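Local coordinates for molybdenum ABC transporter, periplasmic molybdenum-binding protein (Vibrio cholerae, PDB 4RXL), which binds tungstate and probably delivers molybdate or tungstate to an ABC importer as its periplasmic solute-binding protein, at residues A119-V124 with Y129-L134. Numbering follows the deposited sequence.
Sequences AQVDAV and YAKQAL. With WO4 (tungstate(VI)ion), chain B.
V121 and K131 point their CB atoms at each other, CB of V121 lying 4.2 Å from CB of K131, and these two residues bury most of the surface between the loop and the helix. With all four side-chain torsions near 180° (chi1 -176°), K131 runs fully stretched past V121 toward D122. Its ammonium NZ ends 4.3 Å from OD1 of D122, too long for a salt bridge, though the opposite charges probably still attract. This is the strand-loop-helix connection of a periplasmic binding protein lobe, from strand 116-119 into helix 125-137, with V124 as N-cap residue. W140 of the short helix 140-143 touches both V121 and K131. D122 is held from its own side of the loop: NE2 of Q120 gives a nearly straight hydrogen bond (172°) to OD2 of D122, 3.2 Å long, reaching it from above the carboxylate plane. The other polar atom of that amide is also used within the loop, OE1 of Q120 accepting a bent hydrogen bond from the backbone N of D122, 3.0 Å, with the donor above the carbonyl plane. The loop also reaches the ligand: CG1 of V124 lies 3.6 Å from O1 of the tungstate, and N of A126, in the first turn of the helix, hydrogen-bonds to the anion.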
loop_
_atom_site.group_PDB
_atom_site.type_symbol
_atom_site.label_atom_id
_atom_site.label_comp_id
_atom_site.label_asym_id
_atom_site.label_seq_id
_atom_site.Cartn_x
_atom_site.Cartn_y
_atom_site.Cartn_z
ATOM N N ALA A 119 2.758 8.649 -3.397
ATOM C CA ALA A 119 3.362 7.701 -4.345
ATOM C C ALA A 119 2.943 8.088 -5.770
ATOM O O ALA A 119 1.979 8.833 -5.953
ATOM C CB ALA A 119 3.006 6.269 -4.038
ATOM N N GLN A 120 3.716 7.649 -6.764
ATOM C CA GLN A 120 3.491 8.025 -8.164
ATOM C C GLN A 120 2.012 7.808 -8.512
ATOM O O GLN A 120 1.508 6.711 -8.430
ATOM C CB GLN A 120 4.400 7.216 -9.109
ATOM C CG GLN A 120 4.782 7.933 -10.409
ATOM C CD GLN A 120 3.627 8.039 -11.388
ATOM O OE1 GLN A 120 2.963 7.036 -11.682
ATOM N NE2 GLN A 120 3.368 9.255 -11.892
ATOM N N VAL A 121 1.357 8.881 -8.939
ATOM C CA VAL A 121 -0.110 8.917 -9.009
ATOM C C VAL A 121 -0.727 8.176 -10.183
ATOM O O VAL A 121 -1.934 7.921 -10.179
ATOM C CB VAL A 121 -0.657 10.363 -8.990
ATOM C CG1 VAL A 121 -0.252 11.097 -7.721
ATOM C CG2 VAL A 121 -0.201 11.143 -10.212
ATOM N N ASP A 122 0.074 7.842 -11.183
ATOM C CA ASP A 122 -0.445 7.190 -12.361
ATOM C C ASP A 122 -0.427 5.688 -12.231
ATOM O O ASP A 122 -1.265 5.028 -12.835
ATOM C CB ASP A 122 0.322 7.628 -13.613
ATOM C CG ASP A 122 0.117 9.109 -13.929
ATOM O OD1 ASP A 122 -1.056 9.553 -13.958
ATOM O OD2 ASP A 122 1.122 9.826 -14.139
ATOM N N ALA A 123 0.490 5.135 -11.435
ATOM C CA ALA A 123 0.647 3.676 -11.387
ATOM C C ALA A 123 0.729 3.031 -10.002
ATOM O O ALA A 123 0.315 1.891 -9.848
ATOM C CB ALA A 123 1.852 3.260 -12.206
ATOM N N VAL A 124 1.276 3.714 -9.000
ATOM C CA VAL A 124 1.396 3.098 -7.676
ATOM C C VAL A 124 0.062 3.182 -6.958
ATOM O O VAL A 124 -0.482 4.289 -6.869
ATOM C CB VAL A 124 2.499 3.747 -6.805
ATOM C CG1 VAL A 124 2.538 3.069 -5.448
ATOM C CG2 VAL A 124 3.827 3.639 -7.522
ATOM N N TYR A 129 -4.935 6.029 -5.464
ATOM C CA TYR A 129 -5.985 6.308 -4.473
ATOM C C TYR A 129 -5.905 7.760 -4.005
ATOM O O TYR A 129 -6.928 8.392 -3.840
ATOM C CB TYR A 129 -5.851 5.402 -3.248
ATOM C CG TYR A 129 -5.999 3.908 -3.470
ATOM C CD1 TYR A 129 -7.164 3.340 -3.997
ATOM C CD2 TYR A 129 -4.995 3.051 -3.048
ATOM C CE1 TYR A 129 -7.293 1.955 -4.129
ATOM C CE2 TYR A 129 -5.112 1.670 -3.185
ATOM C CZ TYR A 129 -6.248 1.130 -3.751
ATOM O OH TYR A 129 -6.335 -0.255 -3.854
ATOM N N ALA A 130 -4.709 8.274 -3.789
ATOM C CA ALA A 130 -4.534 9.704 -3.475
ATOM C C ALA A 130 -5.130 10.636 -4.513
ATOM O O ALA A 130 -5.872 11.591 -4.185
ATOM C CB ALA A 130 -3.072 10.022 -3.261
ATOM N N LYS A 131 -4.841 10.367 -5.777
ATOM C CA LYS A 131 -5.359 11.201 -6.841
ATOM C C LYS A 131 -6.877 11.165 -6.867
ATOM O O LYS A 131 -7.511 12.221 -6.988
ATOM C CB LYS A 131 -4.798 10.746 -8.179
ATOM C CG LYS A 131 -5.235 11.646 -9.316
ATOM C CD LYS A 131 -4.617 11.239 -10.636
ATOM C CE LYS A 131 -5.297 11.968 -11.764
ATOM N NZ LYS A 131 -4.635 11.678 -13.057
ATOM N N GLN A 132 -7.452 9.967 -6.736
ATOM C CA GLN A 132 -8.927 9.819 -6.636
ATOM C C GLN A 132 -9.500 10.693 -5.523
ATOM O O GLN A 132 -10.477 11.420 -5.738
ATOM C CB GLN A 132 -9.322 8.365 -6.421
ATOM C CG GLN A 132 -9.110 7.435 -7.613
ATOM C CD GLN A 132 -9.286 5.940 -7.299
ATOM O OE1 GLN A 132 -9.555 5.530 -6.175
ATOM N NE2 GLN A 132 -9.099 5.115 -8.306
ATOM N N ALA A 133 -8.910 10.594 -4.334
ATOM C CA ALA A 133 -9.397 11.350 -3.181
ATOM C C ALA A 133 -9.285 12.864 -3.367
ATOM O O ALA A 133 -10.179 13.594 -2.967
ATOM C CB ALA A 133 -8.669 10.924 -1.918
ATOM N N LEU A 134 -8.201 13.334 -3.976
ATOM C CA LEU A 134 -8.043 14.751 -4.238
ATOM C C LEU A 134 -8.982 15.247 -5.332
ATOM O O LEU A 134 -9.510 16.359 -5.231
ATOM C CB LEU A 134 -6.597 15.066 -4.607
ATOM C CG LEU A 134 -5.609 14.840 -3.470
ATOM C CD1 LEU A 134 -4.185 14.969 -3.982
ATOM C CD2 LEU A 134 -5.862 15.766 -2.297
HETATM W W WO4 B . 2.022 0.528 -2.510
HETATM O O1 WO4 B . 3.719 1.606 -2.415
HETATM O O2 WO4 B . 0.314 1.618 -2.786
HETATM O O3 WO4 B . 2.176 -0.819 -4.057
HETATM O O4 WO4 B . 1.756 -0.498 -0.739
#